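Long-range contacts in Non-reducing end beta-L-arabinofuranosidase (Bacteroides thetaiotaomicron, PDB 5MQO), which probably hydrolyses a glycosidic linkage in complex plant pectin, as a glycoside hydrolase of family GH127: residues 128-133 / 211-216; 343-348 / 442-447; 373-378 / 432-437. One frame throughout, in Å; residues are numbered along the deposited sequence.

Interaction 1 (128-133 / 211-216); sequences NFIACV and TTLFDA
Ile130 packs both of its branches on the first turn of helix 212-230. The methyl Ile130 CG2, set anti to the backbone N, rests against the side chain of Thr212, coming within 3.4 Å of Thr212 OG1 and 3.6 Å of Thr212 CG2. The longer branch leaves CB beside the backbone N (chi1 -66°) and lies across Leu213, where Ile130 CG1 is 3.8 Å from Leu213 CB; the terminal CD1 touches the same CB and reaches back to the Thr212 methyl. Ile130 thus fills the angle between two consecutive side chains, and His204 of helix 192-208 touches all three. One turn further on, Val133 takes up the same face. Val133 CG1 stands anti to the backbone N (chi1 169°), which directs it to Leu213 CD1 at 4.1 Å and, more loosely, to the methyl of Ala216. Leu213 is therefore shared: its CB packs on Ile130 while its branch end meets Val133. The seam is almost wholly apolar; the one polar side-chain atom in it is Thr212 OG1, against a methyl. The short helical axes approach to 9.8 Å and run nearly the same way, 31° apart, and helix 192-208, through His204 and Leu197, packs against both. Two helices running nearly the same way, with a third packed on both, are consistent with the alpha/alpha barrel of the six-hairpin glycosidases.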
ATOM      1  N   ASN A 128       4.970  19.848  21.590  1.00 84.70           N
ATOM      2  CA  ASN A 128       6.280  19.571  22.203  1.00 87.96           C
ATOM      3  C   ASN A 128       7.313  19.000  21.228  1.00 86.68           C
ATOM      4  O   ASN A 128       8.477  19.382  21.266  1.00 89.10           O
ATOM      5  CB  ASN A 128       6.149  18.671  23.439  1.00 89.03           C
ATOM      6  CG  ASN A 128       5.739  19.455  24.669  1.00 91.28           C
ATOM      7  OD1 ASN A 128       6.314  20.516  24.952  1.00 92.88           O
ATOM      8  ND2 ASN A 128       4.737  18.956  25.399  1.00 89.02           N
ATOM      9  N   PHE A 129       6.901  18.080  20.367  1.00 86.78           N
ATOM     10  CA  PHE A 129       7.813  17.542  19.358  1.00 84.24           C
ATOM     11  C   PHE A 129       8.310  18.662  18.447  1.00 81.56           C
ATOM     12  O   PHE A 129       9.509  18.791  18.202  1.00 79.77           O
ATOM     13  CB  PHE A 129       7.127  16.455  18.531  1.00 83.30           C
ATOM     14  CG  PHE A 129       8.037  15.811  17.534  1.00 82.62           C
ATOM     15  CD1 PHE A 129       8.906  14.801  17.927  1.00 82.03           C
ATOM     16  CD2 PHE A 129       8.052  16.228  16.210  1.00 80.05           C
ATOM     17  CE1 PHE A 129       9.765  14.209  17.011  1.00 80.08           C
ATOM     18  CE2 PHE A 129       8.910  15.642  15.296  1.00 79.29           C
ATOM     19  CZ  PHE A 129       9.770  14.635  15.696  1.00 78.38           C
ATOM     20  N   ILE A 130       7.360  19.472  17.991  1.00 79.91           N
ATOM     21  CA  ILE A 130       7.614  20.614  17.114  1.00 80.97           C
ATOM     22  C   ILE A 130       8.546  21.671  17.758  1.00 86.95           C
ATOM     23  O   ILE A 130       9.480  22.153  17.107  1.00 92.01           O
ATOM     24  CB  ILE A 130       6.274  21.251  16.685  1.00 78.45           C
ATOM     25  CG1 ILE A 130       5.490  20.273  15.807  1.00 77.96           C
ATOM     26  CG2 ILE A 130       6.484  22.561  15.946  1.00 77.23           C
ATOM     27  CD1 ILE A 130       3.997  20.537  15.776  1.00 77.76           C
ATOM     28  N   ALA A 131       8.302  22.029  19.020  1.00 88.85           N
ATOM     29  CA  ALA A 131       9.184  22.961  19.750  1.00 88.33           C
ATOM     30  C   ALA A 131      10.664  22.557  19.725  1.00 86.00           C
ATOM     31  O   ALA A 131      11.531  23.410  19.557  1.00 87.86           O
ATOM     32  CB  ALA A 131       8.719  23.105  21.189  1.00 89.84           C
ATOM     33  N   CYS A 132      10.937  21.263  19.902  1.00 83.97           N
ATOM     34  CA  CYS A 132      12.307  20.725  19.837  1.00 82.65           C
ATOM     35  C   CYS A 132      12.882  20.808  18.439  1.00 81.48           C
ATOM     36  O   CYS A 132      14.068  21.105  18.268  1.00 79.73           O
ATOM     37  CB  CYS A 132      12.354  19.258  20.262  1.00 81.67           C
ATOM     38  SG  CYS A 132      11.810  18.933  21.943  1.00 81.41           S
ATOM     39  N   VAL A 133      12.047  20.508  17.447  1.00 80.49           N
ATOM     40  CA  VAL A 133      12.451  20.600  16.044  1.00 79.65           C
ATOM     41  C   VAL A 133      12.812  22.048  15.691  1.00 80.74           C
ATOM     42  O   VAL A 133      13.893  22.293  15.143  1.00 79.82           O
ATOM     43  CB  VAL A 133      11.351  20.063  15.099  1.00 78.17           C
ATOM     44  CG1 VAL A 133      11.646  20.408  13.644  1.00 79.06           C
ATOM     45  CG2 VAL A 133      11.205  18.558  15.247  1.00 76.99           C
ATOM     46  N   THR A 211       0.747  26.641  11.669  1.00 75.33           N
ATOM     47  CA  THR A 211       1.904  26.904  10.825  1.00 72.63           C
ATOM     48  C   THR A 211       3.269  26.616  11.523  1.00 69.63           C
ATOM     49  O   THR A 211       4.341  26.838  10.956  1.00 65.47           O
ATOM     50  CB  THR A 211       1.829  28.359  10.333  1.00 74.07           C
ATOM     51  OG1 THR A 211       2.670  28.503   9.186  1.00 83.56           O
ATOM     52  CG2 THR A 211       2.248  29.389  11.439  1.00 74.62           C
ATOM     53  N   THR A 212       3.213  26.106  12.748  1.00 70.19           N
ATOM     54  CA  THR A 212       4.399  25.909  13.574  1.00 71.53           C
ATOM     55  C   THR A 212       5.427  24.924  12.943  1.00 72.42           C
ATOM     56  O   THR A 212       6.595  25.282  12.775  1.00 70.59           O
ATOM     57  CB  THR A 212       3.991  25.597  15.061  1.00 72.73           C
ATOM     58  OG1 THR A 212       5.126  25.703  15.925  1.00 76.18           O
ATOM     59  CG2 THR A 212       3.317  24.229  15.263  1.00 72.12           C
ATOM     60  N   LEU A 213       4.991  23.726  12.543  1.00 73.44           N
ATOM     61  CA  LEU A 213       5.908  22.764  11.917  1.00 73.49           C
ATOM     62  C   LEU A 213       6.058  23.045  10.432  1.00 73.47           C
ATOM     63  O   LEU A 213       7.138  22.844   9.868  1.00 73.16           O
ATOM     64  CB  LEU A 213       5.452  21.308  12.110  1.00 73.30           C
ATOM     65  CG  LEU A 213       6.470  20.256  11.609  1.00 72.06           C
ATOM     66  CD1 LEU A 213       7.826  20.405  12.277  1.00 71.68           C
ATOM     67  CD2 LEU A 213       5.964  18.834  11.774  1.00 71.25           C
ATOM     68  N   PHE A 214       4.975  23.481   9.793  1.00 71.20           N
ATOM     69  CA  PHE A 214       5.005  23.810   8.363  1.00 69.93           C
ATOM     70  C   PHE A 214       6.133  24.764   7.969  1.00 69.99           C
ATOM     71  O   PHE A 214       6.853  24.524   6.993  1.00 69.14           O
ATOM     72  CB  PHE A 214       3.675  24.419   7.950  1.00 70.46           C
ATOM     73  CG  PHE A 214       3.514  24.579   6.471  1.00 70.61           C
ATOM     74  CD1 PHE A 214       3.576  23.478   5.637  1.00 67.79           C
ATOM     75  CD2 PHE A 214       3.293  25.831   5.911  1.00 72.21           C
ATOM     76  CE1 PHE A 214       3.411  23.608   4.281  1.00 68.44           C
ATOM     77  CE2 PHE A 214       3.132  25.971   4.544  1.00 73.65           C
ATOM     78  CZ  PHE A 214       3.182  24.852   3.725  1.00 71.76           C
ATOM     79  N   ASP A 215       6.288  25.841   8.740  1.00 72.16           N
ATOM     80  CA  ASP A 215       7.357  26.821   8.497  1.00 71.55           C
ATOM     81  C   ASP A 215       8.730  26.169   8.639  1.00 66.20           C
ATOM     82  O   ASP A 215       9.615  26.454   7.858  1.00 64.18           O
ATOM     83  CB  ASP A 215       7.197  28.076   9.386  1.00 75.01           C
ATOM     84  CG  ASP A 215       5.960  28.940   8.990  1.00 77.60           C
ATOM     85  OD1 ASP A 215       5.692  29.141   7.783  1.00 81.48           O
ATOM     86  OD2 ASP A 215       5.261  29.442   9.886  1.00 76.20           O
ATOM     87  N   ALA A 216       8.885  25.251   9.584  1.00 65.38           N
ATOM     88  CA  ALA A 216      10.106  24.415   9.655  1.00 65.77           C
ATOM     89  C   ALA A 216      10.332  23.607   8.384  1.00 63.41           C
ATOM     90  O   ALA A 216      11.448  23.501   7.908  1.00 66.08           O
ATOM     91  CB  ALA A 216      10.094  23.483  10.866  1.00 65.45           C
TER

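Interaction 2 (343-348 / 442-447)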
ATOM      1  N   ALA A 343      11.229  -9.794  -5.672  1.00 47.37           N
ATOM      2  CA  ALA A 343      11.481 -11.218  -5.636  1.00 48.25           C
ATOM      3  C   ALA A 343      12.859 -11.644  -5.173  1.00 50.40           C
ATOM      4  O   ALA A 343      13.041 -12.821  -4.856  1.00 53.56           O
ATOM      5  CB  ALA A 343      11.323 -11.735  -7.045  1.00 49.30           C
ATOM      6  N   LEU A 344      13.850 -10.742  -5.220  1.00 52.10           N
ATOM      7  CA  LEU A 344      15.268 -11.126  -5.032  1.00 49.96           C
ATOM      8  C   LEU A 344      15.816 -10.387  -3.854  1.00 51.53           C
ATOM      9  O   LEU A 344      15.739  -9.170  -3.796  1.00 52.63           O
ATOM     10  CB  LEU A 344      16.137 -10.813  -6.254  1.00 47.04           C
ATOM     11  CG  LEU A 344      15.639 -11.232  -7.643  1.00 46.65           C
ATOM     12  CD1 LEU A 344      16.407 -10.496  -8.722  1.00 46.03           C
ATOM     13  CD2 LEU A 344      15.715 -12.727  -7.889  1.00 45.73           C
ATOM     14  N   TYR A 345      16.357 -11.148  -2.913  1.00 54.48           N
ATOM     15  CA  TYR A 345      17.253 -10.621  -1.885  1.00 55.09           C
ATOM     16  C   TYR A 345      18.504 -10.073  -2.598  1.00 53.99           C
ATOM     17  O   TYR A 345      18.901  -8.937  -2.358  1.00 55.94           O
ATOM     18  CB  TYR A 345      17.647 -11.732  -0.872  1.00 56.26           C
ATOM     19  CG  TYR A 345      16.569 -12.104   0.169  1.00 57.94           C
ATOM     20  CD1 TYR A 345      15.337 -12.665  -0.200  1.00 56.86           C
ATOM     21  CD2 TYR A 345      16.802 -11.911   1.538  1.00 57.76           C
ATOM     22  CE1 TYR A 345      14.379 -12.987   0.759  1.00 57.80           C
ATOM     23  CE2 TYR A 345      15.853 -12.244   2.486  1.00 57.20           C
ATOM     24  CZ  TYR A 345      14.647 -12.779   2.097  1.00 56.67           C
ATOM     25  OH  TYR A 345      13.720 -13.096   3.049  1.00 55.21           O
ATOM     26  N   ASP A 346      19.114 -10.881  -3.466  1.00 51.40           N
ATOM     27  CA  ASP A 346      20.304 -10.496  -4.217  1.00 53.58           C
ATOM     28  C   ASP A 346      20.195 -11.061  -5.612  1.00 54.42           C
ATOM     29  O   ASP A 346      19.604 -12.099  -5.784  1.00 62.71           O
ATOM     30  CB  ASP A 346      21.574 -11.094  -3.603  1.00 54.28           C
ATOM     31  CG  ASP A 346      21.782 -10.722  -2.140  1.00 54.94           C
ATOM     32  OD1 ASP A 346      22.008  -9.539  -1.766  1.00 55.76           O
ATOM     33  OD2 ASP A 346      21.777 -11.665  -1.346  1.00 57.82           O
ATOM     34  N   GLY A 347      20.790 -10.426  -6.607  1.00 53.45           N
ATOM     35  CA  GLY A 347      20.821 -11.001  -7.947  1.00 53.07           C
ATOM     36  C   GLY A 347      21.570 -10.133  -8.944  1.00 55.45           C
ATOM     37  O   GLY A 347      22.346  -9.235  -8.561  1.00 56.59           O
ATOM     38  N   THR A 348      21.319 -10.383 -10.226  1.00 54.89           N
ATOM     39  CA  THR A 348      21.975  -9.651 -11.304  1.00 55.17           C
ATOM     40  C   THR A 348      20.939  -9.101 -12.278  1.00 54.05           C
ATOM     41  O   THR A 348      19.929  -9.733 -12.506  1.00 52.96           O
ATOM     42  CB  THR A 348      22.959 -10.547 -12.068  1.00 54.98           C
ATOM     43  OG1 THR A 348      22.331 -11.796 -12.368  1.00 56.73           O
ATOM     44  CG2 THR A 348      24.160 -10.826 -11.235  1.00 56.06           C
ATOM     45  N   THR A 442      19.360 -19.865   6.203  1.00 56.62           N
ATOM     46  CA  THR A 442      18.630 -18.807   6.928  1.00 55.66           C
ATOM     47  C   THR A 442      18.713 -17.505   6.160  1.00 54.75           C
ATOM     48  O   THR A 442      19.776 -16.911   6.082  1.00 55.24           O
ATOM     49  CB  THR A 442      19.199 -18.606   8.339  1.00 54.61           C
ATOM     50  OG1 THR A 442      18.863 -19.747   9.131  1.00 51.94           O
ATOM     51  CG2 THR A 442      18.628 -17.341   9.000  1.00 55.43           C
ATOM     52  N   LEU A 443      17.587 -17.061   5.607  1.00 55.86           N
ATOM     53  CA  LEU A 443      17.531 -15.791   4.893  1.00 57.17           C
ATOM     54  C   LEU A 443      17.732 -14.646   5.876  1.00 59.06           C
ATOM     55  O   LEU A 443      17.409 -14.792   7.054  1.00 63.58           O
ATOM     56  CB  LEU A 443      16.183 -15.633   4.171  1.00 59.33           C
ATOM     57  CG  LEU A 443      15.962 -16.580   2.957  1.00 61.38           C
ATOM     58  CD1 LEU A 443      14.480 -16.741   2.624  1.00 62.16           C
ATOM     59  CD2 LEU A 443      16.730 -16.144   1.708  1.00 60.08           C
ATOM     60  N   ARG A 444      18.279 -13.529   5.393  1.00 58.73           N
ATOM     61  CA  ARG A 444      18.328 -12.270   6.135  1.00 58.59           C
ATOM     62  C   ARG A 444      16.944 -11.880   6.645  1.00 62.25           C
ATOM     63  O   ARG A 444      15.942 -12.107   5.979  1.00 62.50           O
ATOM     64  CB  ARG A 444      18.776 -11.095   5.244  1.00 58.02           C
ATOM     65  CG  ARG A 444      20.164 -11.148   4.601  1.00 57.88           C
ATOM     66  CD  ARG A 444      20.599  -9.779   4.081  1.00 56.43           C
ATOM     67  NE  ARG A 444      19.882  -9.349   2.873  1.00 57.63           N
ATOM     68  CZ  ARG A 444      20.249  -9.569   1.603  1.00 58.05           C
ATOM     69  NH1 ARG A 444      21.354 -10.247   1.304  1.00 59.56           N
ATOM     70  NH2 ARG A 444      19.489  -9.109   0.613  1.00 56.12           N
ATOM     71  N   TRP A 445      16.910 -11.230   7.802  1.00 67.91           N
ATOM     72  CA  TRP A 445      15.697 -10.619   8.378  1.00 71.51           C
ATOM     73  C   TRP A 445      14.808 -11.659   9.052  1.00 72.43           C
ATOM     74  O   TRP A 445      14.589 -12.743   8.508  1.00 71.31           O
ATOM     75  CB  TRP A 445      14.901  -9.730   7.374  1.00 73.04           C
ATOM     76  CG  TRP A 445      15.803  -8.874   6.584  1.00 74.47           C
ATOM     77  CD1 TRP A 445      15.977  -8.894   5.230  1.00 74.97           C
ATOM     78  CD2 TRP A 445      16.747  -7.931   7.099  1.00 79.61           C
ATOM     79  NE1 TRP A 445      16.948  -7.989   4.858  1.00 77.41           N
ATOM     80  CE2 TRP A 445      17.443  -7.387   5.986  1.00 80.36           C
ATOM     81  CE3 TRP A 445      17.077  -7.486   8.395  1.00 83.54           C
ATOM     82  CZ2 TRP A 445      18.453  -6.415   6.128  1.00 82.40           C
ATOM     83  CZ3 TRP A 445      18.088  -6.515   8.540  1.00 85.13           C
ATOM     84  CH2 TRP A 445      18.761  -5.994   7.409  1.00 84.16           C
ATOM     85  N   PRO A 446      14.304 -11.328  10.262  1.00 73.72           N
ATOM     86  CA  PRO A 446      13.479 -12.297  10.988  1.00 72.77           C
ATOM     87  C   PRO A 446      12.205 -12.695  10.230  1.00 70.49           C
ATOM     88  O   PRO A 446      11.693 -11.930   9.395  1.00 70.41           O
ATOM     89  CB  PRO A 446      13.147 -11.565  12.298  1.00 73.04           C
ATOM     90  CG  PRO A 446      13.292 -10.111  11.979  1.00 73.92           C
ATOM     91  CD  PRO A 446      14.396 -10.032  10.971  1.00 72.40           C
ATOM     92  N   LYS A 447      11.729 -13.901  10.512  1.00 68.75           N
ATOM     93  CA  LYS A 447      10.536 -14.427   9.872  1.00 67.21           C
ATOM     94  C   LYS A 447       9.392 -14.620  10.857  1.00 66.22           C
ATOM     95  O   LYS A 447       8.380 -15.235  10.536  1.00 66.42           O
ATOM     96  CB  LYS A 447      10.889 -15.710   9.118  1.00 65.49           C
ATOM     97  CG  LYS A 447      11.924 -15.517   8.005  1.00 64.36           C
ATOM     98  CD  LYS A 447      11.393 -14.649   6.868  1.00 64.02           C
ATOM     99  CE  LYS A 447      12.355 -14.532   5.691  1.00 63.56           C
ATOM    100  NZ  LYS A 447      13.416 -13.494   5.835  1.00 63.51           N
TER
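Tyr345 is gripped at two ends by two basic side chains of the same loop: Arg444 takes its backbone carbonyl and Lys447 its phenol oxygen. Arg444 NH2 donates to Tyr345 O over 3.0 Å, approaching from above the carbonyl plane, while one face of the guanidinium lies over Tyr345 CD2. The arginine chain bends at chi3 (-72°), which turns NH1 to Asp346: the salt bridge runs from Arg444 NH1 to the syn side of Asp346 OD2 at 3.0 Å, with weak bonds to OD1. Because carboxylate and guanidinium planes stand 66° apart, this is no flat two-pronged pairing. At the far end Lys447 NZ meets Tyr345 OH at 2.8 Å, in the plane of the ring, and also bonds Trp445 O at 3.0 Å and the hydroxyl of Thr430. Between these polar ends Leu443 places CD2 over the ring centre, 3.9 Å from the centroid and only 7° off the normal, a CH-pi contact. With a phenylalanine in place of Tyr345 the Lys447 ammonium would lack the phenol oxygen and would probably be less firmly fixed. The tyrosine sits where the chain turns a corner, beside a classic beta bulge opposite Ser366, at the base of the hairpin of strands 347-349 and 361-364; the loop 442-447 runs between strand 434-435 and helix 458-466, and His379, shortly before helix 382-399, meets the Tyr345 ring edge-to-face.

Interaction 3 (373-378 / 432-437); sequences LPNSTA and PLRISA
The Arg434 guanidinium and the Asn375 amide are stacked with their planes 14° apart, and Asn375 CB lies over the centre of one guanidinium face, 4.0 Å above it. The polar partners of the guanidinium come from the C-terminal part of the chain: Arg434 NE bonds the hydroxyl of Thr691, and NH2 makes weak bonds to Trp693 O and Gln596 OE1, so the group is held in place by its N-H bonds while the asparagine covers it. Arg434 reaches this spot through a side chain that leaves the backbone with CG anti to N (chi1 -173°). On its way out it passes alongside Ser376, whose OG is 3.7 Å from Arg434 CG. Leu433 and Ile435 pair by backbone bonds with Val692 and Met690, so that strand 434-435, from the GH127 catalytic region, joins the C-terminal beta sheet antiparallel to strand 690-697; the loop 373-378 then packs on this added strand. The backbone of 373-378 carries much of this contact. Asn375 O accepts the bond of Leu433 N at 3.2 Å and also a weak one from Ala378 N, the latter closing a type I turn from Asn375 to Ala378. One carbonyl therefore serves both the turn and the cross-contact. A second, gentler backbone link runs the other way, Ser376 CA lying 3.6 Å from Arg434 O with a nearly straight C-H...O angle of 171°. At the end of the turn, Ala378 CB meets Leu433 CD1 at 4.2 Å, and Pro432 CB sits 4.1 Å from Asn375 O.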
ATOM      1  N   LEU A 373       8.760 -15.393  -9.728  1.00 48.22           N
ATOM      2  CA  LEU A 373       8.005 -15.112  -8.496  1.00 49.79           C
ATOM      3  C   LEU A 373       8.119 -16.171  -7.407  1.00 49.74           C
ATOM      4  O   LEU A 373       7.108 -16.667  -6.935  1.00 54.35           O
ATOM      5  CB  LEU A 373       6.540 -14.829  -8.847  1.00 50.48           C
ATOM      6  CG  LEU A 373       6.384 -13.619  -9.791  1.00 51.94           C
ATOM      7  CD1 LEU A 373       4.989 -13.583 -10.411  1.00 52.76           C
ATOM      8  CD2 LEU A 373       6.714 -12.309  -9.076  1.00 52.03           C
ATOM      9  N   PRO A 374       9.353 -16.479  -6.959  1.00 50.91           N
ATOM     10  CA  PRO A 374       9.554 -17.470  -5.901  1.00 50.41           C
ATOM     11  C   PRO A 374       8.851 -17.104  -4.591  1.00 49.21           C
ATOM     12  O   PRO A 374       8.532 -15.963  -4.355  1.00 48.45           O
ATOM     13  CB  PRO A 374      11.070 -17.416  -5.684  1.00 50.25           C
ATOM     14  CG  PRO A 374      11.435 -16.005  -6.007  1.00 49.45           C
ATOM     15  CD  PRO A 374      10.623 -15.772  -7.250  1.00 50.65           C
ATOM     16  N   ASN A 375       8.688 -18.081  -3.733  1.00 48.28           N
ATOM     17  CA  ASN A 375       7.779 -17.992  -2.634  1.00 49.21           C
ATOM     18  C   ASN A 375       8.534 -17.896  -1.320  1.00 48.25           C
ATOM     19  O   ASN A 375       8.342 -16.928  -0.577  1.00 49.32           O
ATOM     20  CB  ASN A 375       6.880 -19.227  -2.646  1.00 51.82           C
ATOM     21  CG  ASN A 375       5.839 -19.190  -3.755  1.00 54.13           C
ATOM     22  OD1 ASN A 375       5.993 -19.807  -4.817  1.00 52.80           O
ATOM     23  ND2 ASN A 375       4.746 -18.483  -3.491  1.00 57.97           N
ATOM     24  N   SER A 376       9.353 -18.912  -1.026  1.00 46.50           N
ATOM     25  CA  SER A 376      10.185 -18.947   0.175  1.00 45.74           C
ATOM     26  C   SER A 376      11.172 -17.794   0.212  1.00 45.58           C
ATOM     27  O   SER A 376      11.441 -17.271   1.290  1.00 50.14           O
ATOM     28  CB  SER A 376      10.982 -20.254   0.305  1.00 45.91           C
ATOM     29  OG  SER A 376      10.168 -21.421   0.298  1.00 48.21           O
ATOM     30  N   THR A 377      11.710 -17.397  -0.937  1.00 44.43           N
ATOM     31  CA  THR A 377      12.681 -16.335  -0.972  1.00 45.38           C
ATOM     32  C   THR A 377      12.148 -15.013  -1.518  1.00 45.99           C
ATOM     33  O   THR A 377      12.945 -14.135  -1.849  1.00 48.60           O
ATOM     34  CB  THR A 377      13.935 -16.764  -1.753  1.00 46.20           C
ATOM     35  OG1 THR A 377      13.559 -17.136  -3.075  1.00 46.93           O
ATOM     36  CG2 THR A 377      14.613 -17.964  -1.065  1.00 46.42           C
ATOM     37  N   ALA A 378      10.833 -14.833  -1.594  1.00 46.90           N
ATOM     38  CA  ALA A 378      10.267 -13.505  -1.919  1.00 48.31           C
ATOM     39  C   ALA A 378      10.702 -12.520  -0.859  1.00 50.40           C
ATOM     40  O   ALA A 378      10.557 -12.795   0.333  1.00 52.21           O
ATOM     41  CB  ALA A 378       8.758 -13.546  -1.971  1.00 48.10           C
ATOM     42  N   PRO A 432       7.353 -12.901   3.067  1.00 47.02           N
ATOM     43  CA  PRO A 432       7.409 -14.079   2.220  1.00 46.95           C
ATOM     44  C   PRO A 432       6.031 -14.672   1.936  1.00 46.07           C
ATOM     45  O   PRO A 432       5.087 -14.409   2.673  1.00 44.29           O
ATOM     46  CB  PRO A 432       8.264 -15.060   3.053  1.00 46.18           C
ATOM     47  CG  PRO A 432       7.987 -14.706   4.456  1.00 46.60           C
ATOM     48  CD  PRO A 432       7.652 -13.233   4.474  1.00 47.52           C
ATOM     49  N   LEU A 433       5.944 -15.482   0.882  1.00 46.77           N
ATOM     50  CA  LEU A 433       4.736 -16.251   0.590  1.00 46.96           C
ATOM     51  C   LEU A 433       4.828 -17.720   0.959  1.00 47.90           C
ATOM     52  O   LEU A 433       3.974 -18.499   0.554  1.00 50.15           O
ATOM     53  CB  LEU A 433       4.409 -16.117  -0.886  1.00 47.70           C
ATOM     54  CG  LEU A 433       3.645 -14.838  -1.262  1.00 48.58           C
ATOM     55  CD1 LEU A 433       4.598 -13.627  -1.376  1.00 48.26           C
ATOM     56  CD2 LEU A 433       2.830 -15.106  -2.546  1.00 47.48           C
ATOM     57  N   ARG A 434       5.870 -18.099   1.692  1.00 49.31           N
ATOM     58  CA  ARG A 434       6.088 -19.470   2.154  1.00 51.70           C
ATOM     59  C   ARG A 434       7.153 -19.524   3.263  1.00 53.56           C
ATOM     60  O   ARG A 434       8.235 -18.907   3.142  1.00 56.29           O
ATOM     61  CB  ARG A 434       6.519 -20.419   0.992  1.00 51.62           C
ATOM     62  CG  ARG A 434       6.607 -21.901   1.364  1.00 50.64           C
ATOM     63  CD  ARG A 434       6.494 -22.877   0.199  1.00 51.08           C
ATOM     64  NE  ARG A 434       5.406 -22.591  -0.753  1.00 53.26           N
ATOM     65  CZ  ARG A 434       5.417 -22.865  -2.079  1.00 56.26           C
ATOM     66  NH1 ARG A 434       6.461 -23.447  -2.704  1.00 58.42           N
ATOM     67  NH2 ARG A 434       4.363 -22.535  -2.818  1.00 56.70           N
ATOM     68  N   ILE A 435       6.842 -20.254   4.334  1.00 53.71           N
ATOM     69  CA  ILE A 435       7.849 -20.690   5.297  1.00 55.07           C
ATOM     70  C   ILE A 435       7.833 -22.201   5.299  1.00 52.68           C
ATOM     71  O   ILE A 435       6.805 -22.801   5.562  1.00 53.09           O
ATOM     72  CB  ILE A 435       7.548 -20.204   6.742  1.00 57.19           C
ATOM     73  CG1 ILE A 435       7.438 -18.672   6.806  1.00 58.78           C
ATOM     74  CG2 ILE A 435       8.605 -20.715   7.720  1.00 57.38           C
ATOM     75  CD1 ILE A 435       8.751 -17.934   6.669  1.00 60.05           C
ATOM     76  N   SER A 436       8.981 -22.804   5.048  1.00 52.08           N
ATOM     77  CA  SER A 436       9.148 -24.240   5.189  1.00 54.26           C
ATOM     78  C   SER A 436      10.208 -24.509   6.229  1.00 54.24           C
ATOM     79  O   SER A 436      11.309 -24.010   6.112  1.00 56.12           O
ATOM     80  CB  SER A 436       9.593 -24.828   3.855  1.00 55.10           C
ATOM     81  OG  SER A 436      10.151 -26.124   4.018  1.00 58.37           O
ATOM     82  N   ALA A 437       9.914 -25.331   7.217  1.00 55.76           N
ATOM     83  CA  ALA A 437      10.942 -25.721   8.206  1.00 57.83           C
ATOM     84  C   ALA A 437      12.099 -26.567   7.616  1.00 57.21           C
ATOM     85  O   ALA A 437      13.183 -26.581   8.174  1.00 55.88           O
ATOM     86  CB  ALA A 437      10.308 -26.432   9.388  1.00 58.28           C
TER

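How the interactions relate
Interaction 1 stands apart, its centre about 39 Å from that of interaction 2 and about 44 Å from that of interaction 3, across the chain's centre from the latter. It is a buried helix-to-helix seam of apolar side chains. The other two, centres about 10 Å apart, touch where Tyr345 CE1 comes 3.2 Å from Thr377 O. Interaction 2 joins the start of the 347-349/361-364 hairpin, and interaction 3 the loop before helix 382-399, to the chain at and after strand 434-435. At the surface, interaction 2 combines a salt bridge and lysine and arginine bonds with packing on one buried tyrosine ring, whereas interaction 3, buried beside the C-terminal sheet, relies on backbone bonding and a stacked polar pair.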